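Local coordinates for methyltransferase-like protein (Saccharopolyspora spinosa, PDB 4PNE) that catalyses a [4+2] cycloaddition in spinosyn biosynthesis, using a fold like that of S-adenosylmethionine-dependent methyltransferases, at residues A166-L171 with V195-K200; L238-V243 with G291-T296; P157-D162 with L187-I192; E182-L187 with A297-G302. One frame throughout, in Å; residues are numbered along the deposited sequence.

Contact 1 of 4, residues A166-L171 with V195-K200; sequences AMQSLL and VTEVVK. With SAH (S-adenosyl-L-homocysteine), chain C.
Gln-168 meets Thr-196, Glu-197 and Val-198 just where strand 161-167 runs out, and its side chain can be followed outward. CB passes 3.9 Å from Glu-197 OE2; CG, set beside the backbone N by a chi1 of -76°, comes closer to the same oxygen. The chain then runs extended, so that CD and NE2 reach CG2 of Val-198, NE2 at 3.8 Å. At the tip NE2 gives a hydrogen bond to a water that in turn donates to Glu-197 OE2, and another to a malonate ion, probably from the crystallisation liquor, while OE1 accepts from Tyr-292 OH and the backbone N of His-62. Amide and carboxylate are turned 66° apart, and the water spans them. The carboxylate is gripped from its own strand as well: Val-198 N meets Glu-197 OE2 on its anti side at 3.0 Å. The backbones pair in parallel, with Thr-196 N bonded to Ala-166 O at 3.0 Å and Gln-168 N to Thr-196 O at 2.9 Å. Thr-196 lies beside Met-167, its OG1 3.6 Å from Met-167 CB and also paired with Tyr-292 OH. Met-167 O accepts from the amino N of S-adenosyl-L-homocysteine at 2.9 Å, and Ser-169 CB lies against its ribose O4'. A parallel strand whose C-terminal end lines the cofactor pocket is characteristic of Rossmann-like folds, here that of the methyltransferase family.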
loop_
_atom_site.group_PDB
_atom_site.type_symbol
_atom_site.label_atom_id
_atom_site.label_comp_id
_atom_site.label_asym_id
_atom_site.label_seq_id
_atom_site.Cartn_x
_atom_site.Cartn_y
_atom_site.Cartn_z
ATOM N N ALA A 166 1.289 -5.701 2.635
ATOM C CA ALA A 166 1.980 -4.769 1.754
ATOM C C ALA A 166 0.921 -4.262 0.798
ATOM O O ALA A 166 0.715 -4.843 -0.268
ATOM C CB ALA A 166 3.146 -5.406 1.018
ATOM N N MET A 167 0.212 -3.227 1.243
ATOM C CA MET A 167 -0.849 -2.603 0.474
ATOM C C MET A 167 -0.262 -1.459 -0.306
ATOM O O MET A 167 -0.012 -0.405 0.255
ATOM C CB MET A 167 -1.976 -2.154 1.398
ATOM C CG MET A 167 -2.891 -3.259 1.871
ATOM S SD MET A 167 -4.418 -2.654 2.686
ATOM C CE MET A 167 -3.723 -2.521 4.312
ATOM N N GLN A 168 0.028 -1.754 -1.580
ATOM C CA GLN A 168 0.623 -0.852 -2.564
ATOM C C GLN A 168 1.967 -0.263 -2.119
ATOM O O GLN A 168 2.240 0.933 -2.269
ATOM C CB GLN A 168 -0.356 0.258 -2.952
ATOM C CG GLN A 168 -1.421 -0.204 -3.875
ATOM C CD GLN A 168 -2.440 0.883 -4.177
ATOM O OE1 GLN A 168 -3.636 0.687 -3.973
ATOM N NE2 GLN A 168 -1.966 2.049 -4.581
ATOM N N SER A 169 2.808 -1.106 -1.535
ATOM C CA SER A 169 4.149 -0.668 -1.151
ATOM C C SER A 169 5.288 -1.367 -1.906
ATOM O O SER A 169 6.308 -0.746 -2.165
ATOM C CB SER A 169 4.336 -0.841 0.348
ATOM O OG SER A 169 4.212 -2.198 0.681
ATOM N N LEU A 170 5.136 -2.640 -2.285
ATOM C CA LEU A 170 6.269 -3.364 -2.862
ATOM C C LEU A 170 6.759 -2.752 -4.165
ATOM O O LEU A 170 7.957 -2.726 -4.431
ATOM C CB LEU A 170 5.891 -4.839 -3.100
ATOM C CG LEU A 170 5.634 -5.677 -1.850
ATOM C CD1 LEU A 170 5.204 -7.062 -2.212
ATOM C CD2 LEU A 170 6.893 -5.732 -1.005
ATOM N N LEU A 171 5.863 -2.251 -4.998
ATOM C CA LEU A 171 6.314 -1.770 -6.293
ATOM C C LEU A 171 7.016 -0.412 -6.210
ATOM O O LEU A 171 7.664 0.009 -7.155
ATOM C CB LEU A 171 5.151 -1.719 -7.277
ATOM C CG LEU A 171 4.635 -3.083 -7.739
ATOM C CD1 LEU A 171 3.581 -2.881 -8.808
ATOM C CD2 LEU A 171 5.741 -3.970 -8.316
ATOM N N VAL A 195 -0.976 -8.883 0.077
ATOM C CA VAL A 195 -0.453 -7.889 -0.841
ATOM C C VAL A 195 -1.532 -7.316 -1.735
ATOM O O VAL A 195 -2.318 -8.069 -2.316
ATOM C CB VAL A 195 0.638 -8.497 -1.752
ATOM C CG1 VAL A 195 1.139 -7.534 -2.845
ATOM C CG2 VAL A 195 1.780 -9.111 -0.925
ATOM N N THR A 196 -1.577 -5.990 -1.873
ATOM C CA THR A 196 -2.375 -5.405 -2.934
ATOM C C THR A 196 -1.516 -4.539 -3.791
ATOM O O THR A 196 -0.508 -3.951 -3.346
ATOM C CB THR A 196 -3.585 -4.631 -2.427
ATOM O OG1 THR A 196 -3.181 -3.410 -1.802
ATOM C CG2 THR A 196 -4.396 -5.458 -1.442
ATOM N N GLU A 197 -1.900 -4.458 -5.061
ATOM C CA GLU A 197 -1.106 -3.659 -5.944
ATOM C C GLU A 197 -1.882 -3.242 -7.170
ATOM O O GLU A 197 -2.786 -3.965 -7.658
ATOM C CB GLU A 197 0.155 -4.415 -6.331
ATOM C CG GLU A 197 1.252 -3.546 -6.840
ATOM C CD GLU A 197 1.552 -2.351 -5.932
ATOM O OE1 GLU A 197 2.335 -2.560 -4.969
ATOM O OE2 GLU A 197 1.041 -1.255 -6.232
ATOM N N VAL A 198 -1.532 -2.053 -7.646
ATOM C CA VAL A 198 -1.864 -1.592 -8.994
ATOM C C VAL A 198 -0.964 -2.287 -9.999
ATOM O O VAL A 198 0.259 -2.215 -9.879
ATOM C CB VAL A 198 -1.707 -0.048 -9.119
ATOM C CG1 VAL A 198 -1.986 0.437 -10.524
ATOM C CG2 VAL A 198 -2.616 0.667 -8.109
ATOM N N VAL A 199 -1.567 -2.967 -10.963
ATOM C CA VAL A 199 -0.831 -3.754 -11.962
ATOM C C VAL A 199 -1.231 -3.379 -13.388
ATOM O O VAL A 199 -2.236 -2.746 -13.613
ATOM C CB VAL A 199 -1.051 -5.269 -11.781
ATOM C CG1 VAL A 199 -0.475 -5.736 -10.456
ATOM C CG2 VAL A 199 -2.533 -5.639 -11.863
ATOM N N LYS A 200 -0.436 -3.792 -14.361
ATOM C CA LYS A 200 -0.950 -3.850 -15.722
ATOM C C LYS A 200 -1.947 -5.002 -15.780
ATOM O O LYS A 200 -1.609 -6.117 -15.358
ATOM C CB LYS A 200 0.209 -4.056 -16.695
ATOM C CG LYS A 200 -0.205 -3.962 -18.150
ATOM C CD LYS A 200 1.024 -3.968 -19.037
ATOM C CE LYS A 200 0.688 -3.545 -20.462
ATOM N NZ LYS A 200 -0.152 -4.551 -21.129
HETATM N N SAH C . -0.194 0.829 2.911
HETATM C CA SAH C . -0.553 2.247 3.011
HETATM C CB SAH C . 0.308 3.175 2.160
HETATM C CG SAH C . 0.602 2.782 0.733
HETATM S SD SAH C . 1.470 4.103 -0.126
HETATM C C SAH C . -2.005 2.417 2.659
HETATM O O SAH C . -2.580 3.447 2.961
HETATM O OXT SAH C . -2.620 1.475 2.150
HETATM C "C5'" SAH C . 3.105 3.322 -0.167
HETATM C "C4'" SAH C . 3.797 3.271 1.187
HETATM O "O4'" SAH C . 4.953 2.448 1.099
HETATM C "C3'" SAH C . 4.293 4.617 1.686
HETATM O "O3'" SAH C . 3.909 4.691 3.047
HETATM C "C2'" SAH C . 5.801 4.540 1.510
HETATM O "O2'" SAH C . 6.594 5.360 2.366
HETATM C "C1'" SAH C . 6.042 3.051 1.748
HETATM N N9 SAH C . 7.344 2.594 1.227
HETATM C C8 SAH C . 7.920 2.778 0.012
HETATM N N7 SAH C . 9.150 2.215 0.001
HETATM C C5 SAH C . 9.364 1.683 1.220
HETATM C C6 SAH C . 10.433 1.013 1.779
HETATM N N6 SAH C . 11.530 0.753 1.084
HETATM N N1 SAH C . 10.343 0.574 3.051
HETATM C C2 SAH C . 9.214 0.805 3.809
HETATM N N3 SAH C . 8.169 1.509 3.283
HETATM C C4 SAH C . 8.239 1.912 1.995
HETATM O O HOH W 1 2.604 -4.002 -2.283
HETATM O O HOH W 2 0.614 1.849 -5.997
#

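Contact 2 of 4, residues L238-V243 with G291-T296; sequences LDWEDV and GYAILT
Trp-240 and Leu-295 project together from one face of an antiparallel strand pair. With CG of Trp-240 anti to the backbone N (chi1 167°), the CD1 side of the indole is brought to Leu-295, CD1 lying only 3.3 Å from Leu-295 CD2. Trp-240 NE1 lies 3.9 Å from Ala-293 CB and, at the ring edge and in its plane, donates to a water 3.0 Å away that also bonds to Tyr-292 O. Helix 223-233 packs on this face.

The other face carries Glu-241 and Ile-294, whose side chains slant across each other; Glu-241 OE2 sits 3.8 Å from Ile-294 CG2 and forms a salt bridge with Arg-87 of helix 73-88. Val-243 stands roughly perpendicular to Ile-294 but runs alongside Tyr-292, setting CG2 against the ring edge, 3.6 Å from Tyr-292 CD2. The ring of His-62 meets that tyrosine ring in turn.

Between the faces, Glu-241 and Ile-294 exchange two backbone hydrogen bonds. At the far end Thr-296 O receives both Leu-238 N, at 2.8 Å, and Asp-239 N, from the same face of its plane. Two residues opposite one define a classic beta bulge, here on the edge strand of the antiparallel pair that ends a methyltransferase-type sheet.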
loop_
_atom_site.group_PDB
_atom_site.type_symbol
_atom_site.label_atom_id
_atom_site.label_comp_id
_atom_site.label_asym_id
_atom_site.label_seq_id
_atom_site.Cartn_x
_atom_site.Cartn_y
_atom_site.Cartn_z
ATOM N N LEU A 238 -1.617 -18.584 -1.526
ATOM C CA LEU A 238 -2.898 -19.079 -1.058
ATOM C C LEU A 238 -4.007 -18.650 -2.008
ATOM O O LEU A 238 -4.929 -19.432 -2.303
ATOM C CB LEU A 238 -3.197 -18.594 0.353
ATOM C CG LEU A 238 -2.245 -19.077 1.451
ATOM C CD1 LEU A 238 -2.485 -18.314 2.735
ATOM C CD2 LEU A 238 -2.352 -20.583 1.662
ATOM N N ASP A 239 -3.900 -17.436 -2.541
ATOM C CA ASP A 239 -4.984 -16.898 -3.351
ATOM C C ASP A 239 -4.524 -15.692 -4.143
ATOM O O ASP A 239 -3.725 -14.897 -3.673
ATOM C CB ASP A 239 -6.147 -16.513 -2.436
ATOM C CG ASP A 239 -7.467 -16.395 -3.165
ATOM O OD1 ASP A 239 -7.655 -17.095 -4.181
ATOM O OD2 ASP A 239 -8.326 -15.615 -2.703
ATOM N N TRP A 240 -5.052 -15.562 -5.344
ATOM C CA TRP A 240 -4.983 -14.346 -6.143
ATOM C C TRP A 240 -6.401 -14.025 -6.571
ATOM O O TRP A 240 -7.124 -14.899 -7.055
ATOM C CB TRP A 240 -4.093 -14.541 -7.372
ATOM C CG TRP A 240 -4.120 -13.478 -8.506
ATOM C CD1 TRP A 240 -4.467 -12.160 -8.415
ATOM C CD2 TRP A 240 -3.774 -13.695 -9.880
ATOM N NE1 TRP A 240 -4.350 -11.547 -9.646
ATOM C CE2 TRP A 240 -3.930 -12.473 -10.563
ATOM C CE3 TRP A 240 -3.335 -14.809 -10.597
ATOM C CZ2 TRP A 240 -3.660 -12.337 -11.939
ATOM C CZ3 TRP A 240 -3.063 -14.668 -11.959
ATOM C CH2 TRP A 240 -3.238 -13.441 -12.613
ATOM N N GLU A 241 -6.809 -12.779 -6.393
ATOM C CA GLU A 241 -8.078 -12.306 -6.901
ATOM C C GLU A 241 -7.761 -11.123 -7.757
ATOM O O GLU A 241 -7.118 -10.182 -7.286
ATOM C CB GLU A 241 -9.005 -11.887 -5.784
ATOM C CG GLU A 241 -9.142 -12.869 -4.634
ATOM C CD GLU A 241 -9.641 -12.170 -3.376
ATOM O OE1 GLU A 241 -10.808 -11.710 -3.395
ATOM O OE2 GLU A 241 -8.855 -12.028 -2.397
ATOM N N ASP A 242 -8.186 -11.174 -8.998
ATOM C CA ASP A 242 -8.110 -10.017 -9.881
ATOM C C ASP A 242 -9.365 -9.213 -9.650
ATOM O O ASP A 242 -10.466 -9.648 -9.962
ATOM C CB ASP A 242 -7.960 -10.449 -11.349
ATOM C CG ASP A 242 -7.981 -9.291 -12.303
ATOM O OD1 ASP A 242 -8.209 -8.135 -11.887
ATOM O OD2 ASP A 242 -7.724 -9.517 -13.484
ATOM N N VAL A 243 -9.211 -8.009 -9.088
ATOM C CA VAL A 243 -10.371 -7.208 -8.703
ATOM C C VAL A 243 -10.377 -5.886 -9.505
ATOM O O VAL A 243 -10.886 -4.877 -9.067
ATOM C CB VAL A 243 -10.402 -6.941 -7.171
ATOM C CG1 VAL A 243 -10.458 -8.273 -6.380
ATOM C CG2 VAL A 243 -9.180 -6.120 -6.672
ATOM N N GLY A 291 -4.977 -2.484 -13.802
ATOM C CA GLY A 291 -5.914 -3.322 -13.069
ATOM C C GLY A 291 -5.454 -3.383 -11.634
ATOM O O GLY A 291 -4.648 -2.553 -11.188
ATOM N N TYR A 292 -5.953 -4.371 -10.908
ATOM C CA TYR A 292 -5.670 -4.441 -9.472
ATOM C C TYR A 292 -5.690 -5.882 -8.979
ATOM O O TYR A 292 -6.521 -6.683 -9.403
ATOM C CB TYR A 292 -6.686 -3.601 -8.704
ATOM C CG TYR A 292 -6.172 -3.109 -7.380
ATOM C CD1 TYR A 292 -5.414 -1.957 -7.307
ATOM C CD2 TYR A 292 -6.402 -3.815 -6.199
ATOM C CE1 TYR A 292 -4.922 -1.497 -6.111
ATOM C CE2 TYR A 292 -5.910 -3.368 -4.995
ATOM C CZ TYR A 292 -5.171 -2.209 -4.946
ATOM O OH TYR A 292 -4.670 -1.752 -3.746
ATOM N N ALA A 293 -4.782 -6.204 -8.050
ATOM C CA ALA A 293 -4.629 -7.572 -7.518
ATOM C C ALA A 293 -4.652 -7.590 -6.004
ATOM O O ALA A 293 -4.083 -6.698 -5.366
ATOM C CB ALA A 293 -3.312 -8.192 -8.034
ATOM N N ILE A 294 -5.372 -8.555 -5.432
ATOM C CA ILE A 294 -5.249 -8.909 -4.038
ATOM C C ILE A 294 -4.630 -10.297 -3.962
ATOM O O ILE A 294 -5.166 -11.247 -4.548
ATOM C CB ILE A 294 -6.612 -8.900 -3.293
ATOM C CG1 ILE A 294 -7.321 -7.554 -3.478
ATOM C CG2 ILE A 294 -6.409 -9.215 -1.818
ATOM C CD1 ILE A 294 -8.764 -7.574 -2.918
ATOM N N LEU A 295 -3.454 -10.402 -3.348
ATOM C CA LEU A 295 -2.728 -11.665 -3.194
ATOM C C LEU A 295 -2.598 -12.046 -1.716
ATOM O O LEU A 295 -2.288 -11.202 -0.870
ATOM C CB LEU A 295 -1.333 -11.547 -3.815
ATOM C CG LEU A 295 -1.232 -10.839 -5.184
ATOM C CD1 LEU A 295 0.221 -10.693 -5.641
ATOM C CD2 LEU A 295 -2.080 -11.556 -6.242
ATOM N N THR A 296 -2.808 -13.320 -1.397
ATOM C CA THR A 296 -2.555 -13.866 -0.067
ATOM C C THR A 296 -1.520 -14.963 -0.233
ATOM O O THR A 296 -1.624 -15.834 -1.103
ATOM C CB THR A 296 -3.837 -14.401 0.588
ATOM O OG1 THR A 296 -4.869 -13.411 0.474
ATOM C CG2 THR A 296 -3.606 -14.744 2.060
HETATM O O HOH W 3 -4.948 -8.781 -10.703
HETATM O O HOH W 4 -6.197 -12.866 -2.225
#

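Contact 3 of 4, residues P157-D162 with L187-I192; sequences PDNAFD and LKPGGI
Lys-188 lies along segment 157-162 and touches four of its residues in turn. Its backbone N donates to Phe-161 O at 2.8 Å, close to straight (168°), in a parallel bridge of Phe-161 with Leu-187. The side chain runs extended past carbonyls: CG is 3.3 Å from Asn-159 O and CE, next to the charged nitrogen, 3.4 Å from Ala-160 O. NZ ends before the carboxylate of Asp-162, in a long salt bridge of 3.4 Å to OD1 whose hydrogen bond is weak. Leu-187 CD2 lies 3.6 Å from Phe-161 O, and Asp-162 O takes Ile-192 N at 3.2 Å.

The next shell fixes these groups. Asp-162 OD2 accepts from the backbone N of Arg-95, so the carboxylate is steadied from the neighbouring strand rather than by the lysine alone. Asn-159 OD1, which faces Leu-187 O and brushes Pro-189 CD at 3.5 Å, is held by Lys-299. Within segment 187-192, Gly-191 N closes back on Lys-188 O at 2.8 Å, and Gly-190 takes the left-handed backbone angles of the third turn position. Pro-Gly at the middle positions of a type II beta turn is a classic pairing; here the turn leads from helix 176-186 into strand 191-200, the helix-to-strand return of a Rossmann-like alternation.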
loop_
_atom_site.group_PDB
_atom_site.type_symbol
_atom_site.label_atom_id
_atom_site.label_comp_id
_atom_site.label_asym_id
_atom_site.label_seq_id
_atom_site.Cartn_x
_atom_site.Cartn_y
_atom_site.Cartn_z
ATOM N N PRO A 157 13.944 -9.733 14.328
ATOM C CA PRO A 157 14.465 -11.099 14.276
ATOM C C PRO A 157 13.656 -11.975 13.336
ATOM O O PRO A 157 12.488 -11.658 13.023
ATOM C CB PRO A 157 14.344 -11.581 15.728
ATOM C CG PRO A 157 13.394 -10.668 16.396
ATOM C CD PRO A 157 13.305 -9.409 15.616
ATOM N N ASP A 158 14.269 -13.060 12.867
ATOM C CA ASP A 158 13.527 -14.080 12.141
ATOM C C ASP A 158 12.300 -14.502 12.923
ATOM O O ASP A 158 12.352 -14.568 14.150
ATOM C CB ASP A 158 14.340 -15.341 11.902
ATOM C CG ASP A 158 15.591 -15.118 11.079
ATOM O OD1 ASP A 158 15.969 -13.964 10.779
ATOM O OD2 ASP A 158 16.216 -16.153 10.760
ATOM N N ASN A 159 11.212 -14.830 12.224
ATOM C CA ASN A 159 10.055 -15.476 12.855
ATOM C C ASN A 159 9.468 -14.637 13.995
ATOM O O ASN A 159 9.217 -15.142 15.084
ATOM C CB ASN A 159 10.453 -16.874 13.382
ATOM C CG ASN A 159 11.161 -17.718 12.330
ATOM O OD1 ASN A 159 10.630 -17.968 11.259
ATOM N ND2 ASN A 159 12.375 -18.170 12.649
ATOM N N ALA A 160 9.249 -13.349 13.720
ATOM C CA ALA A 160 8.722 -12.371 14.686
ATOM C C ALA A 160 7.231 -12.073 14.535
ATOM O O ALA A 160 6.564 -11.710 15.506
ATOM C CB ALA A 160 9.483 -11.087 14.562
ATOM N N PHE A 161 6.703 -12.192 13.317
ATOM C CA PHE A 161 5.343 -11.720 13.032
ATOM C C PHE A 161 4.413 -12.829 12.576
ATOM O O PHE A 161 4.798 -13.681 11.785
ATOM C CB PHE A 161 5.362 -10.640 11.945
ATOM C CG PHE A 161 6.065 -9.406 12.355
ATOM C CD1 PHE A 161 5.401 -8.438 13.031
ATOM C CD2 PHE A 161 7.382 -9.226 12.042
ATOM C CE1 PHE A 161 6.034 -7.296 13.420
ATOM C CE2 PHE A 161 8.054 -8.085 12.440
ATOM C CZ PHE A 161 7.381 -7.118 13.126
ATOM N N ASP A 162 3.164 -12.792 13.029
ATOM C CA ASP A 162 2.145 -13.726 12.591
ATOM C C ASP A 162 1.610 -13.405 11.191
ATOM O O ASP A 162 1.134 -14.288 10.478
ATOM C CB ASP A 162 0.970 -13.736 13.572
ATOM C CG ASP A 162 1.394 -14.104 14.989
ATOM O OD1 ASP A 162 1.644 -15.297 15.242
ATOM O OD2 ASP A 162 1.507 -13.223 15.868
ATOM N N LEU A 187 8.406 -13.201 9.074
ATOM C CA LEU A 187 7.189 -13.949 9.362
ATOM C C LEU A 187 7.539 -15.239 10.082
ATOM O O LEU A 187 8.579 -15.834 9.797
ATOM C CB LEU A 187 6.417 -14.301 8.092
ATOM C CG LEU A 187 5.594 -13.197 7.451
ATOM C CD1 LEU A 187 5.135 -13.637 6.096
ATOM C CD2 LEU A 187 4.396 -12.877 8.305
ATOM N N LYS A 188 6.647 -15.655 10.969
ATOM C CA LYS A 188 6.717 -16.972 11.599
ATOM C C LYS A 188 6.322 -18.015 10.577
ATOM O O LYS A 188 5.633 -17.712 9.611
ATOM C CB LYS A 188 5.798 -17.000 12.826
ATOM C CG LYS A 188 6.235 -16.060 13.908
ATOM C CD LYS A 188 5.192 -15.914 15.006
ATOM C CE LYS A 188 5.648 -14.934 16.057
ATOM N NZ LYS A 188 4.529 -14.596 16.986
ATOM N N PRO A 189 6.746 -19.274 10.781
ATOM C CA PRO A 189 6.234 -20.314 9.886
ATOM C C PRO A 189 4.718 -20.357 9.893
ATOM O O PRO A 189 4.084 -20.294 10.969
ATOM C CB PRO A 189 6.826 -21.610 10.468
ATOM C CG PRO A 189 8.033 -21.162 11.217
ATOM C CD PRO A 189 7.711 -19.791 11.765
ATOM N N GLY A 190 4.145 -20.420 8.692
ATOM C CA GLY A 190 2.707 -20.338 8.548
ATOM C C GLY A 190 2.154 -18.919 8.512
ATOM O O GLY A 190 0.976 -18.750 8.275
ATOM N N GLY A 191 2.989 -17.922 8.788
ATOM C CA GLY A 191 2.566 -16.531 8.775
ATOM C C GLY A 191 2.057 -16.089 7.415
ATOM O O GLY A 191 2.622 -16.447 6.387
ATOM N N ILE A 192 1.037 -15.242 7.442
ATOM C CA ILE A 192 0.337 -14.802 6.254
ATOM C C ILE A 192 0.716 -13.406 5.781
ATOM O O ILE A 192 0.795 -12.484 6.592
ATOM C CB ILE A 192 -1.160 -14.793 6.507
ATOM C CG1 ILE A 192 -1.621 -16.110 7.115
ATOM C CG2 ILE A 192 -1.900 -14.474 5.211
ATOM C CD1 ILE A 192 -1.602 -17.271 6.169
#

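Contact 4 of 4, residues E182-L187 with A297-G302; sequences EILRVL and ARKPVG
Lys-299 drives its side chain against the C-terminal end of helix 176-186, reaching Leu-184 and Leu-187 from the tail of the chain. Segment 297-302 enters as strand: Ala-297 pairs with Leu-193 of the neighbouring strand, and Arg-298 turns from the helix toward a salt bridge with Glu-236. Lys-299 then points toward the helix. Its CG lies anti to the backbone N (chi1 -171°) and every later torsion is extended, giving the full length of the chain. CB and CG pass Leu-184 CD1, the latter at 3.7 Å, with the two side chains slanting past each other; CD passes Leu-187 CB at 4.1 Å. NZ donates to Leu-184 O at 2.9 Å and to Leu-187 O at 2.8 Å, the second nearly in line with its carbonyl. Pro-300 follows, with CD only grazing Leu-184 CD1 at 4.5 Å.

On the helix's other flank Arg-185 clasps Glu-182 side-on, NE to OE1 at 2.8 Å and NH2 to OE2 at 3.0 Å, both within its guanidinium plane. With Leu-184 O in the last turn and Leu-187 O just beyond the helix, the ammonium group would probably interact well with the negative end of the helix dipole. A tail lysine on these carbonyls ties the C-terminal tail to the end of helix 176-186.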
loop_
_atom_site.group_PDB
_atom_site.type_symbol
_atom_site.label_atom_id
_atom_site.label_comp_id
_atom_site.label_asym_id
_atom_site.label_seq_id
_atom_site.Cartn_x
_atom_site.Cartn_y
_atom_site.Cartn_z
ATOM N N GLU A 182 12.782 -10.356 2.930
ATOM C CA GLU A 182 12.825 -9.905 4.316
ATOM C C GLU A 182 11.508 -10.178 5.030
ATOM O O GLU A 182 11.474 -10.596 6.201
ATOM C CB GLU A 182 13.140 -8.414 4.361
ATOM C CG GLU A 182 14.615 -8.114 4.283
ATOM C CD GLU A 182 15.361 -8.601 5.521
ATOM O OE1 GLU A 182 15.822 -9.777 5.552
ATOM O OE2 GLU A 182 15.450 -7.805 6.485
ATOM N N ILE A 183 10.413 -9.935 4.327
ATOM C CA ILE A 183 9.109 -10.218 4.912
ATOM C C ILE A 183 9.004 -11.710 5.230
ATOM O O ILE A 183 8.525 -12.097 6.310
ATOM C CB ILE A 183 7.928 -9.767 3.995
ATOM C CG1 ILE A 183 7.921 -8.253 3.852
ATOM C CG2 ILE A 183 6.608 -10.207 4.599
ATOM C CD1 ILE A 183 7.064 -7.743 2.737
ATOM N N LEU A 184 9.438 -12.554 4.300
ATOM C CA LEU A 184 9.415 -13.993 4.539
ATOM C C LEU A 184 10.247 -14.339 5.762
ATOM O O LEU A 184 9.821 -15.155 6.576
ATOM C CB LEU A 184 9.930 -14.749 3.319
ATOM C CG LEU A 184 9.812 -16.274 3.403
ATOM C CD1 LEU A 184 8.389 -16.707 3.222
ATOM C CD2 LEU A 184 10.667 -16.895 2.302
ATOM N N ARG A 185 11.420 -13.724 5.873
ATOM C CA ARG A 185 12.319 -13.975 6.993
ATOM C C ARG A 185 11.651 -13.668 8.339
ATOM O O ARG A 185 11.723 -14.481 9.282
ATOM C CB ARG A 185 13.598 -13.134 6.879
ATOM C CG ARG A 185 14.651 -13.433 7.973
ATOM C CD ARG A 185 15.937 -12.637 7.798
ATOM N NE ARG A 185 15.712 -11.194 7.937
ATOM C CZ ARG A 185 15.478 -10.577 9.099
ATOM N NH1 ARG A 185 15.459 -11.278 10.234
ATOM N NH2 ARG A 185 15.297 -9.260 9.126
ATOM N N VAL A 186 11.033 -12.494 8.461
ATOM C CA VAL A 186 10.503 -12.072 9.763
ATOM C C VAL A 186 9.096 -12.620 10.056
ATOM O O VAL A 186 8.648 -12.534 11.184
ATOM C CB VAL A 186 10.493 -10.522 9.911
ATOM C CG1 VAL A 186 11.866 -9.943 9.652
ATOM C CG2 VAL A 186 9.476 -9.897 8.951
ATOM N N LEU A 187 8.406 -13.201 9.074
ATOM C CA LEU A 187 7.189 -13.949 9.362
ATOM C C LEU A 187 7.539 -15.239 10.082
ATOM O O LEU A 187 8.579 -15.834 9.797
ATOM C CB LEU A 187 6.417 -14.301 8.092
ATOM C CG LEU A 187 5.594 -13.197 7.451
ATOM C CD1 LEU A 187 5.135 -13.637 6.096
ATOM C CD2 LEU A 187 4.396 -12.877 8.305
ATOM N N ALA A 297 -0.486 -14.891 0.587
ATOM C CA ALA A 297 0.616 -15.812 0.530
ATOM C C ALA A 297 1.007 -16.157 1.932
ATOM O O ALA A 297 0.611 -15.456 2.871
ATOM C CB ALA A 297 1.772 -15.212 -0.200
ATOM N N ARG A 298 1.717 -17.271 2.119
ATOM C CA ARG A 298 2.174 -17.597 3.471
ATOM C C ARG A 298 3.564 -18.231 3.480
ATOM O O ARG A 298 4.015 -18.829 2.497
ATOM C CB ARG A 298 1.187 -18.501 4.165
ATOM C CG ARG A 298 1.353 -19.920 3.841
ATOM C CD ARG A 298 0.617 -20.768 4.831
ATOM N NE ARG A 298 0.346 -22.023 4.173
ATOM C CZ ARG A 298 -0.371 -22.999 4.693
ATOM N NH1 ARG A 298 -0.889 -22.876 5.913
ATOM N NH2 ARG A 298 -0.552 -24.090 3.978
ATOM N N LYS A 299 4.238 -18.064 4.599
ATOM C CA LYS A 299 5.488 -18.721 4.865
ATOM C C LYS A 299 5.137 -20.183 5.134
ATOM O O LYS A 299 4.218 -20.462 5.898
ATOM C CB LYS A 299 6.181 -18.097 6.059
ATOM C CG LYS A 299 7.627 -18.595 6.290
ATOM C CD LYS A 299 8.293 -17.875 7.402
ATOM C CE LYS A 299 9.768 -18.223 7.508
ATOM N NZ LYS A 299 10.452 -17.285 8.386
ATOM N N PRO A 300 5.835 -21.109 4.467
ATOM C CA PRO A 300 5.566 -22.532 4.698
ATOM C C PRO A 300 5.633 -22.871 6.186
ATOM O O PRO A 300 6.426 -22.275 6.940
ATOM C CB PRO A 300 6.667 -23.221 3.891
ATOM C CG PRO A 300 6.982 -22.288 2.793
ATOM C CD PRO A 300 6.858 -20.909 3.425
ATOM N N VAL A 301 4.749 -23.763 6.630
ATOM C CA VAL A 301 4.735 -24.163 8.032
ATOM C C VAL A 301 6.006 -24.931 8.363
ATOM O O VAL A 301 6.656 -25.511 7.478
ATOM C CB VAL A 301 3.491 -25.022 8.392
ATOM C CG1 VAL A 301 2.183 -24.305 8.021
ATOM C CG2 VAL A 301 3.571 -26.389 7.741
ATOM N N GLY A 302 6.348 -24.928 9.649
ATOM C CA GLY A 302 7.574 -25.534 10.136
ATOM C C GLY A 302 7.932 -25.028 11.528
ATOM O O GLY A 302 9.010 -24.458 11.748
#

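In the fold
Contacts 1 and 2 step across one mixed sheet toward its outer strand 236-242. Contact 1, on strands 161-167 and 191-200, lies about 6 Å from the chain centre, beside the S-adenosyl-L-homocysteine pocket; contact 2, on strands 236-242 and 290-298, lies about 10 Å from contact 1, centre to centre. Contacts 3 and 4, 5 Å apart and sharing Leu-187, gather about 20 Å from the chain centre: contact 3 at the ends of strands 161-167 and 191-200 away from contact 1, contact 4 between helix 176-186 and the end of strand 290-298. Along the chain, contacts 1, 3 and 4 alternate their segments, and contact 4 encloses contact 2. Pocket and tail are thus connected through neighbouring strands 191-200 and 290-298.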